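Local structure of probable dehydrogenase (Bordetella bronchiseptica, 3MOI) at residues S123-R134 and H181-G191; T190-T201 and N213-A224. The protein is a probable dehydrogenase of the GFO/IDH/MocA family, likely oxidising or reducing its still unidentified substrate with a nicotinamide cofactor held by a Rossmann-fold domain. One frame throughout, in Å; residues are numbered along the deposited sequence.

Contact 1: S123-R134 and H181-G191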
loop_
_atom_site.group_PDB
_atom_site.type_symbol
_atom_site.label_atom_id
_atom_site.label_comp_id
_atom_site.label_asym_id
_atom_site.label_seq_id
_atom_site.Cartn_x
_atom_site.Cartn_y
_atom_site.Cartn_z
ATOM N N SER A 123 21.539 2.022 5.904
ATOM C CA SER A 123 20.176 2.064 5.580
ATOM C C SER A 123 19.564 0.662 5.644
ATOM O O SER A 123 20.253 -0.389 5.652
ATOM C CB SER A 123 19.927 2.776 4.237
ATOM O OG SER A 123 20.223 1.970 3.140
ATOM N N ARG A 124 18.246 0.660 5.660
ATOM C CA ARG A 124 17.521 -0.588 5.581
ATOM C C ARG A 124 17.729 -1.125 4.195
ATOM O O ARG A 124 17.441 -2.267 3.964
ATOM C CB ARG A 124 16.062 -0.361 5.889
ATOM C CG ARG A 124 15.847 0.118 7.333
ATOM C CD ARG A 124 15.492 -1.027 8.243
ATOM N NE ARG A 124 16.688 -1.708 8.762
ATOM C CZ ARG A 124 17.117 -1.614 10.021
ATOM N NH1 ARG A 124 18.202 -2.268 10.426
ATOM N NH2 ARG A 124 16.450 -0.866 10.887
ATOM N N SER A 125 18.252 -0.330 3.249
ATOM C CA SER A 125 18.633 -0.914 1.953
ATOM C C SER A 125 19.881 -1.801 2.008
ATOM O O SER A 125 20.145 -2.601 1.098
ATOM C CB SER A 125 18.729 0.135 0.837
ATOM O OG SER A 125 19.870 0.948 0.949
ATOM N N HIS A 126 20.649 -1.698 3.080
ATOM C CA HIS A 126 21.682 -2.714 3.305
ATOM C C HIS A 126 21.097 -4.055 3.827
ATOM O O HIS A 126 21.801 -5.062 3.806
ATOM C CB HIS A 126 22.738 -2.214 4.290
ATOM C CG HIS A 126 23.493 -1.050 3.802
ATOM N ND1 HIS A 126 24.560 -1.162 2.935
ATOM C CD2 HIS A 126 23.327 0.271 4.042
ATOM C CE1 HIS A 126 25.024 0.046 2.667
ATOM N NE2 HIS A 126 24.284 0.934 3.319
ATOM N N ASP A 127 19.853 -4.044 4.318
ATOM C CA ASP A 127 19.195 -5.262 4.725
ATOM C C ASP A 127 19.381 -6.295 3.644
ATOM O O ASP A 127 19.120 -6.007 2.490
ATOM C CB ASP A 127 17.703 -5.098 4.927
ATOM C CG ASP A 127 17.357 -4.309 6.170
ATOM O OD1 ASP A 127 18.311 -3.905 6.866
ATOM O OD2 ASP A 127 16.122 -4.035 6.399
ATOM N N PRO A 128 19.820 -7.513 4.003
ATOM C CA PRO A 128 19.982 -8.518 2.934
ATOM C C PRO A 128 18.703 -8.863 2.222
ATOM O O PRO A 128 18.754 -9.256 1.086
ATOM C CB PRO A 128 20.508 -9.775 3.676
ATOM C CG PRO A 128 21.092 -9.252 4.947
ATOM C CD PRO A 128 20.238 -8.029 5.311
ATOM N N VAL A 129 17.548 -8.742 2.848
ATOM C CA VAL A 129 16.332 -9.011 2.079
ATOM C C VAL A 129 16.204 -8.063 0.882
ATOM O O VAL A 129 15.817 -8.493 -0.211
ATOM C CB VAL A 129 15.057 -9.034 2.934
ATOM C CG1 VAL A 129 15.166 -10.142 4.037
ATOM C CG2 VAL A 129 14.763 -7.670 3.521
ATOM N N VAL A 130 16.615 -6.803 1.058
ATOM C CA VAL A 130 16.592 -5.826 -0.026
ATOM C C VAL A 130 17.644 -6.126 -1.059
ATOM O O VAL A 130 17.423 -6.024 -2.251
ATOM C CB VAL A 130 16.795 -4.429 0.511
ATOM C CG1 VAL A 130 16.952 -3.455 -0.623
ATOM C CG2 VAL A 130 15.606 -4.048 1.482
ATOM N N ARG A 131 18.804 -6.521 -0.625
ATOM C CA ARG A 131 19.824 -6.959 -1.580
ATOM C C ARG A 131 19.351 -8.179 -2.322
ATOM O O ARG A 131 19.566 -8.319 -3.538
ATOM C CB ARG A 131 21.101 -7.289 -0.842
ATOM C CG ARG A 131 22.295 -7.740 -1.705
ATOM C CD ARG A 131 23.561 -7.642 -0.808
ATOM N NE ARG A 131 24.458 -8.780 -0.984
ATOM C CZ ARG A 131 25.751 -8.689 -1.316
ATOM N NH1 ARG A 131 26.340 -7.498 -1.534
ATOM N NH2 ARG A 131 26.468 -9.804 -1.442
ATOM N N THR A 132 18.660 -9.052 -1.610
ATOM C CA THR A 132 18.125 -10.255 -2.258
ATOM C C THR A 132 17.094 -9.907 -3.280
ATOM O O THR A 132 17.121 -10.512 -4.339
ATOM C CB THR A 132 17.546 -11.277 -1.278
ATOM O OG1 THR A 132 18.488 -11.483 -0.227
ATOM C CG2 THR A 132 17.259 -12.602 -1.999
ATOM N N LEU A 133 16.212 -8.956 -2.980
ATOM C CA LEU A 133 15.199 -8.525 -3.942
ATOM C C LEU A 133 15.902 -7.979 -5.169
ATOM O O LEU A 133 15.506 -8.303 -6.276
ATOM C CB LEU A 133 14.182 -7.489 -3.371
ATOM C CG LEU A 133 13.136 -7.939 -2.304
ATOM C CD1 LEU A 133 12.616 -6.772 -1.418
ATOM C CD2 LEU A 133 11.915 -8.697 -2.845
ATOM N N ARG A 134 16.970 -7.185 -4.983
ATOM C CA ARG A 134 17.738 -6.671 -6.134
ATOM C C ARG A 134 18.276 -7.847 -6.956
ATOM O O ARG A 134 18.031 -7.954 -8.170
ATOM C CB ARG A 134 18.886 -5.709 -5.729
ATOM C CG ARG A 134 19.762 -5.252 -6.900
ATOM C CD ARG A 134 21.108 -4.477 -6.441
ATOM N NE ARG A 134 20.906 -3.041 -6.702
ATOM C CZ ARG A 134 21.570 -2.231 -7.532
ATOM N NH1 ARG A 134 22.691 -2.583 -8.188
ATOM N NH2 ARG A 134 21.089 -0.979 -7.637
ATOM N N HIS A 181 14.752 5.291 4.269
ATOM C CA HIS A 181 14.848 3.830 4.209
ATOM C C HIS A 181 14.017 3.239 3.062
ATOM O O HIS A 181 14.468 2.336 2.351
ATOM C CB HIS A 181 14.446 3.214 5.543
ATOM C CG HIS A 181 15.362 3.542 6.677
ATOM N ND1 HIS A 181 16.737 3.377 6.603
ATOM C CD2 HIS A 181 15.094 3.936 7.946
ATOM C CE1 HIS A 181 17.284 3.737 7.752
ATOM N NE2 HIS A 181 16.307 4.052 8.599
ATOM N N GLN A 182 12.858 3.796 2.810
ATOM C CA GLN A 182 12.057 3.300 1.722
ATOM C C GLN A 182 12.619 3.802 0.412
ATOM O O GLN A 182 12.714 3.063 -0.564
ATOM C CB GLN A 182 10.597 3.741 1.899
ATOM C CG GLN A 182 9.938 3.101 3.106
ATOM C CD GLN A 182 8.611 3.625 3.437
ATOM O OE1 GLN A 182 8.438 4.806 3.502
ATOM N NE2 GLN A 182 7.641 2.746 3.693
ATOM N N ILE A 183 13.019 5.065 0.374
ATOM C CA ILE A 183 13.461 5.609 -0.856
ATOM C C ILE A 183 14.697 4.829 -1.265
ATOM O O ILE A 183 14.819 4.441 -2.404
ATOM C CB ILE A 183 13.791 7.095 -0.730
ATOM C CG1 ILE A 183 12.543 7.924 -0.396
ATOM C CG2 ILE A 183 14.458 7.656 -2.020
ATOM C CD1 ILE A 183 12.904 9.368 -0.017
ATOM N N ASP A 184 15.628 4.602 -0.345
ATOM C CA ASP A 184 16.866 3.927 -0.728
ATOM C C ASP A 184 16.603 2.507 -1.163
ATOM O O ASP A 184 17.292 1.992 -2.050
ATOM C CB ASP A 184 17.872 3.896 0.410
ATOM C CG ASP A 184 18.460 5.264 0.716
ATOM O OD1 ASP A 184 18.530 6.125 -0.186
ATOM O OD2 ASP A 184 18.819 5.478 1.884
ATOM N N SER A 185 15.587 1.873 -0.557
ATOM C CA SER A 185 15.281 0.500 -0.919
ATOM C C SER A 185 14.707 0.451 -2.318
ATOM O O SER A 185 15.033 -0.474 -3.120
ATOM C CB SER A 185 14.335 -0.125 0.101
ATOM O OG SER A 185 15.004 -0.086 1.369
ATOM N N ILE A 186 13.868 1.439 -2.618
ATOM C CA ILE A 186 13.252 1.495 -3.937
ATOM C C ILE A 186 14.349 1.683 -4.970
ATOM O O ILE A 186 14.434 0.939 -5.904
ATOM C CB ILE A 186 12.227 2.579 -3.996
ATOM C CG1 ILE A 186 11.003 2.193 -3.135
ATOM C CG2 ILE A 186 11.791 2.820 -5.375
ATOM C CD1 ILE A 186 10.069 3.345 -2.869
ATOM N N LYS A 187 15.247 2.621 -4.779
ATOM C CA LYS A 187 16.367 2.729 -5.677
ATOM C C LYS A 187 17.237 1.466 -5.790
ATOM O O LYS A 187 17.736 1.126 -6.873
ATOM C CB LYS A 187 17.231 3.851 -5.228
ATOM C CG LYS A 187 16.557 5.240 -5.356
ATOM C CD LYS A 187 17.667 6.282 -5.518
ATOM C CE LYS A 187 18.226 6.716 -4.271
ATOM N NZ LYS A 187 19.228 7.776 -4.521
ATOM N N THR A 188 17.471 0.808 -4.676
ATOM C CA THR A 188 18.313 -0.358 -4.683
ATOM C C THR A 188 17.662 -1.531 -5.448
ATOM O O THR A 188 18.268 -2.112 -6.337
ATOM C CB THR A 188 18.598 -0.788 -3.263
ATOM O OG1 THR A 188 19.428 0.189 -2.601
ATOM C CG2 THR A 188 19.267 -2.162 -3.239
ATOM N N ILE A 189 16.390 -1.847 -5.127
ATOM C CA ILE A 189 15.660 -2.891 -5.806
ATOM C C ILE A 189 15.601 -2.574 -7.285
ATOM O O ILE A 189 15.783 -3.466 -8.086
ATOM C CB ILE A 189 14.251 -3.027 -5.240
ATOM C CG1 ILE A 189 14.305 -3.600 -3.824
ATOM C CG2 ILE A 189 13.358 -3.938 -6.106
ATOM C CD1 ILE A 189 13.101 -3.186 -2.900
ATOM N N THR A 190 15.312 -1.350 -7.685
ATOM C CA THR A 190 15.055 -1.189 -9.081
ATOM C C THR A 190 16.265 -0.810 -9.872
ATOM O O THR A 190 16.284 -0.964 -11.051
ATOM C CB THR A 190 14.009 -0.130 -9.387
ATOM O OG1 THR A 190 14.531 1.164 -9.057
ATOM C CG2 THR A 190 12.687 -0.442 -8.635
ATOM N N GLY A 191 17.286 -0.274 -9.249
ATOM C CA GLY A 191 18.330 0.390 -10.038
ATOM C C GLY A 191 17.897 1.569 -10.908
ATOM O O GLY A 191 18.628 1.932 -11.796
#
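Helix 128-134 and helix 181-190 run in roughly the same direction, 33° apart with axes 8.2 Å from each other at their closest, while the short 3-10 turn 124-126 ahead of the first lies against the opening turns of the second. Here Arg-124 lays its CG over one face of the His-181 imidazole, a CH-pi contact 3.6 Å from the ring centroid and displaced toward its rim, while Ser-123 CA comes to the ring edge. The Arg-124 chain, bent at chi2 and chi3, carries its NH2 to a salt bridge with Glu-247. Farther along, Ser-125 CB rests 3.5 Å from Thr-188 OG1. That hydroxyl, set anti to its own carbonyl carbon (chi1 -68°), bonds back to Asp-184 O, which it and Thr-188 N approach from opposite faces. The same torsion directs Thr-188 CG2 to the other helix, where Val-130 CG1 crosses it nearly at a right angle at 3.7 Å. Leu-133 and Ile-189 lie alongside each other, pointing the same way, their CD1 atoms 3.9 Å apart. At the C-terminal end of helix 181-190 the Arg-134 chain bends at chi3 and sets its guanidinium edge at Thr-188 O: NE donates at 2.8 Å with a bent N-H...O angle of 141°, and NH2 adds a weak bond to the same oxygen. This positive group would be expected to suit the negative end of the helix dipole. Met-303 of strand 302-307 touches Val-130, Leu-133, Ser-185 and Ile-189, so both helices pack on the large mixed sheet, consistent with the GFO/IDH/MocA fold; Ile-186 packs on Ala-226 and Met-228 of strand 225-231, and helix 340-352 touches Arg-124 and His-126 of the 3-10 turn.

Contact 2: T190-T201 and N213-A224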
loop_
_atom_site.group_PDB
_atom_site.type_symbol
_atom_site.label_atom_id
_atom_site.label_comp_id
_atom_site.label_asym_id
_atom_site.label_seq_id
_atom_site.Cartn_x
_atom_site.Cartn_y
_atom_site.Cartn_z
ATOM N N THR A 190 15.312 -1.350 -7.685
ATOM C CA THR A 190 15.055 -1.189 -9.081
ATOM C C THR A 190 16.265 -0.810 -9.872
ATOM O O THR A 190 16.284 -0.964 -11.051
ATOM C CB THR A 190 14.009 -0.130 -9.387
ATOM O OG1 THR A 190 14.531 1.164 -9.057
ATOM C CG2 THR A 190 12.687 -0.442 -8.635
ATOM N N GLY A 191 17.286 -0.274 -9.249
ATOM C CA GLY A 191 18.330 0.390 -10.038
ATOM C C GLY A 191 17.897 1.569 -10.908
ATOM O O GLY A 191 18.628 1.932 -11.796
ATOM N N GLN A 192 16.723 2.161 -10.674
ATOM C CA GLN A 192 16.283 3.317 -11.466
ATOM C C GLN A 192 16.293 4.667 -10.728
ATOM O O GLN A 192 16.099 4.757 -9.535
ATOM C CB GLN A 192 14.913 3.051 -11.999
ATOM C CG GLN A 192 14.855 1.903 -13.069
ATOM C CD GLN A 192 13.508 1.890 -13.717
ATOM O OE1 GLN A 192 13.157 2.854 -14.437
ATOM N NE2 GLN A 192 12.701 0.831 -13.450
ATOM N N ARG A 193 16.556 5.733 -11.467
ATOM C CA ARG A 193 16.387 7.052 -10.978
ATOM C C ARG A 193 14.895 7.339 -10.735
ATOM O O ARG A 193 14.008 6.948 -11.501
ATOM C CB ARG A 193 16.981 8.056 -11.953
ATOM C CG ARG A 193 16.855 9.535 -11.494
ATOM C CD ARG A 193 17.702 10.489 -12.338
ATOM N NE ARG A 193 17.112 11.836 -12.409
ATOM C CZ ARG A 193 17.453 12.836 -11.599
ATOM N NH1 ARG A 193 18.379 12.635 -10.659
ATOM N NH2 ARG A 193 16.859 14.021 -11.703
ATOM N N ILE A 194 14.639 8.031 -9.637
ATOM C CA ILE A 194 13.342 8.536 -9.351
ATOM C C ILE A 194 13.192 9.842 -10.114
ATOM O O ILE A 194 13.914 10.782 -9.848
ATOM C CB ILE A 194 13.228 8.763 -7.841
ATOM C CG1 ILE A 194 13.340 7.412 -7.131
ATOM C CG2 ILE A 194 11.949 9.432 -7.541
ATOM C CD1 ILE A 194 13.474 7.422 -5.638
ATOM N N THR A 195 12.264 9.914 -11.038
ATOM C CA THR A 195 12.106 11.107 -11.914
ATOM C C THR A 195 10.887 11.943 -11.594
ATOM O O THR A 195 10.764 13.036 -12.099
ATOM C CB THR A 195 11.972 10.746 -13.418
ATOM O OG1 THR A 195 10.902 9.808 -13.562
ATOM C CG2 THR A 195 13.272 10.108 -13.948
ATOM N N ALA A 196 9.981 11.472 -10.754
ATOM C CA ALA A 196 8.900 12.371 -10.317
ATOM C C ALA A 196 8.337 11.914 -8.964
ATOM O O ALA A 196 8.423 10.751 -8.617
ATOM C CB ALA A 196 7.798 12.449 -11.374
ATOM N N VAL A 197 7.752 12.845 -8.230
ATOM C CA VAL A 197 7.284 12.627 -6.870
ATOM C C VAL A 197 5.960 13.331 -6.686
ATOM O O VAL A 197 5.895 14.577 -6.820
ATOM C CB VAL A 197 8.214 13.238 -5.845
ATOM C CG1 VAL A 197 7.688 12.951 -4.463
ATOM C CG2 VAL A 197 9.618 12.747 -6.021
ATOM N N ARG A 198 4.929 12.540 -6.372
ATOM C CA ARG A 198 3.701 13.049 -5.835
ATOM C C ARG A 198 3.563 12.543 -4.400
ATOM O O ARG A 198 3.480 11.315 -4.189
ATOM C CB ARG A 198 2.523 12.553 -6.676
ATOM C CG ARG A 198 1.160 12.958 -6.162
ATOM C CD ARG A 198 0.989 14.494 -6.092
ATOM N NE ARG A 198 -0.312 14.833 -5.537
ATOM C CZ ARG A 198 -0.505 15.364 -4.340
ATOM N NH1 ARG A 198 0.546 15.676 -3.610
ATOM N NH2 ARG A 198 -1.756 15.604 -3.894
ATOM N N ALA A 199 3.509 13.457 -3.422
ATOM C CA ALA A 199 3.367 13.059 -2.005
ATOM C C ALA A 199 2.491 14.025 -1.196
ATOM O O ALA A 199 2.352 15.168 -1.572
ATOM C CB ALA A 199 4.702 12.916 -1.368
ATOM N N MET A 200 1.942 13.536 -0.087
ATOM C CA MET A 200 1.112 14.279 0.870
ATOM C C MET A 200 1.727 13.898 2.182
ATOM O O MET A 200 2.008 12.729 2.361
ATOM C CB MET A 200 -0.293 13.691 0.881
ATOM C CG MET A 200 -1.301 14.320 1.931
ATOM S SD MET A 200 -2.289 13.060 2.750
ATOM C CE MET A 200 -0.984 12.283 3.689
ATOM N N THR A 201 1.928 14.826 3.106
ATOM C CA THR A 201 2.398 14.485 4.469
ATOM C C THR A 201 1.387 15.024 5.487
ATOM O O THR A 201 0.692 15.938 5.191
ATOM C CB THR A 201 3.710 15.167 4.772
ATOM O OG1 THR A 201 3.476 16.578 4.628
ATOM C CG2 THR A 201 4.808 14.689 3.817
ATOM N N ASN A 213 3.159 11.105 9.133
ATOM C CA ASN A 213 2.763 10.195 8.033
ATOM C C ASN A 213 2.931 10.738 6.644
ATOM O O ASN A 213 2.846 11.935 6.384
ATOM C CB ASN A 213 1.322 9.745 8.187
ATOM C CG ASN A 213 0.306 10.917 8.094
ATOM O OD1 ASN A 213 0.375 11.858 8.842
ATOM N ND2 ASN A 213 -0.622 10.822 7.198
ATOM N N CYS A 214 3.028 9.836 5.697
ATOM C CA CYS A 214 3.213 10.264 4.346
ATOM C C CYS A 214 2.674 9.270 3.412
ATOM O O CYS A 214 2.927 8.108 3.592
ATOM C CB CYS A 214 4.679 10.351 4.062
ATOM S SG CYS A 214 5.095 10.595 2.312
ATOM N N ALA A 215 2.012 9.745 2.360
ATOM C CA ALA A 215 1.632 8.900 1.255
ATOM C C ALA A 215 2.272 9.461 -0.005
ATOM O O ALA A 215 2.129 10.668 -0.273
ATOM C CB ALA A 215 0.032 8.776 1.117
ATOM N N ALA A 216 2.957 8.590 -0.755
ATOM C CA ALA A 216 3.667 9.010 -1.980
ATOM C C ALA A 216 3.648 8.011 -3.095
ATOM O O ALA A 216 3.675 6.809 -2.861
ATOM C CB ALA A 216 5.178 9.379 -1.683
ATOM N N MET A 217 3.654 8.550 -4.313
ATOM C CA MET A 217 3.846 7.795 -5.497
ATOM C C MET A 217 5.095 8.338 -6.184
ATOM O O MET A 217 5.165 9.540 -6.607
ATOM C CB MET A 217 2.657 7.859 -6.461
ATOM C CG MET A 217 2.738 6.612 -7.417
ATOM S SD MET A 217 1.519 6.304 -8.639
ATOM C CE MET A 217 0.403 7.212 -7.759
ATOM N N LEU A 218 6.040 7.437 -6.364
ATOM C CA LEU A 218 7.306 7.772 -6.957
ATOM C C LEU A 218 7.325 7.268 -8.389
ATOM O O LEU A 218 7.137 6.044 -8.636
ATOM C CB LEU A 218 8.424 7.088 -6.158
ATOM C CG LEU A 218 9.068 7.754 -4.932
ATOM C CD1 LEU A 218 8.180 8.628 -4.177
ATOM C CD2 LEU A 218 9.803 6.749 -4.009
ATOM N N THR A 219 7.551 8.154 -9.338
ATOM C CA THR A 219 7.684 7.692 -10.704
ATOM C C THR A 219 9.169 7.357 -11.019
ATOM O O THR A 219 10.057 8.157 -10.796
ATOM C CB THR A 219 7.196 8.731 -11.692
ATOM O OG1 THR A 219 5.822 9.012 -11.411
ATOM C CG2 THR A 219 7.364 8.213 -13.145
ATOM N N LEU A 220 9.418 6.172 -11.543
ATOM C CA LEU A 220 10.745 5.785 -11.897
ATOM C C LEU A 220 10.913 6.016 -13.395
ATOM O O LEU A 220 10.060 6.485 -14.116
ATOM C CB LEU A 220 11.009 4.351 -11.506
ATOM C CG LEU A 220 10.743 3.973 -10.050
ATOM C CD1 LEU A 220 11.011 2.506 -9.875
ATOM C CD2 LEU A 220 11.576 4.760 -9.072
ATOM N N GLU A 221 12.055 5.696 -13.882
ATOM C CA GLU A 221 12.553 6.373 -15.045
ATOM C C GLU A 221 12.114 5.618 -16.264
ATOM O O GLU A 221 11.924 6.240 -17.310
ATOM C CB GLU A 221 14.059 6.464 -14.866
ATOM C CG GLU A 221 14.944 6.726 -15.992
ATOM C CD GLU A 221 16.444 6.642 -15.458
ATOM O OE1 GLU A 221 16.822 5.689 -14.634
ATOM O OE2 GLU A 221 17.196 7.591 -15.836
ATOM N N ASP A 222 11.920 4.297 -16.161
ATOM C CA ASP A 222 11.420 3.545 -17.333
ATOM C C ASP A 222 9.891 3.535 -17.363
ATOM O O ASP A 222 9.317 2.861 -18.173
ATOM C CB ASP A 222 12.012 2.114 -17.410
ATOM C CG ASP A 222 11.377 1.133 -16.384
ATOM O OD1 ASP A 222 10.621 1.621 -15.494
ATOM O OD2 ASP A 222 11.635 -0.121 -16.468
ATOM N N GLY A 223 9.239 4.276 -16.467
ATOM C CA GLY A 223 7.769 4.321 -16.401
ATOM C C GLY A 223 7.223 3.497 -15.248
ATOM O O GLY A 223 6.087 3.715 -14.816
ATOM N N ALA A 224 8.022 2.569 -14.711
ATOM C CA ALA A 224 7.626 1.880 -13.480
ATOM C C ALA A 224 7.358 2.926 -12.375
ATOM O O ALA A 224 7.967 3.991 -12.380
ATOM C CB ALA A 224 8.679 0.905 -13.081
#
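Strands 194-201 and 213-220 are antiparallel neighbours, their axes 4.6 Å apart, with regular pairing from Ala-196/Thr-219 to Thr-201/Cys-214. A classic beta bulge interrupts the ladder where Thr-195 and Ala-196 both face Thr-219: Thr-219 O takes a 2.8 Å bond from Thr-195 N and a weaker one from Ala-196 N. Beyond it, Gln-192 reaches into the type I turn 220-223. Its CG is anti to the carbonyl carbon (chi1 -67°) and the chain then extended, bringing OE1 to Asp-222 N at 2.6 Å; Glu-221 N gives that oxygen a second, weak bond. Arg-193 N in turn donates to Glu-221 OE1 at 3.2 Å, from above the carboxylate plane; Glu-221 also touches a crystal neighbour, which may influence its pose. Leu-220 spreads its branches, CD1 meeting Thr-190 CG2 tip to tip at 3.6 Å and CD2 crossing Ile-194 CG1 at 3.7 Å. On the same face, Ala-199 CB and Ala-216 CB touch at 3.6 Å, a close pair of small side chains. This face, with Val-197 and Leu-218, is covered by helices 179-190 and 362-381. The opposite one, carrying Arg-198, Met-217 and Thr-219, meets the second subunit: Arg-198 bonds to Gln-384 and Thr-219 of that chain, and Met-217 packs on its counterpart. Within the mixed sheet the hairpin lies between strands 225-231 and 385-386.

In the fold
From the N terminus the chain first builds the parallel sheet of the Rossmann domain, whose last strand, 118-120, leads almost directly into residues 123-134. Contact 1 then closes a loop of 46 residues, including strand 145-153 in the middle of the mixed sheet, and sets two helices side by side on that sheet. Contact 2 follows in series: it shares Thr-190 and Gly-191 with contact 1, and closes the much shorter 11-residue loop of a beta hairpin. The two neither nest nor cross. They meet through helix 179-190, whose Ile-183, Ile-186 and Lys-187 pack on Ile-194, Leu-218 and Leu-220, tying the helix pair to the sheet whose other face meets the second subunit.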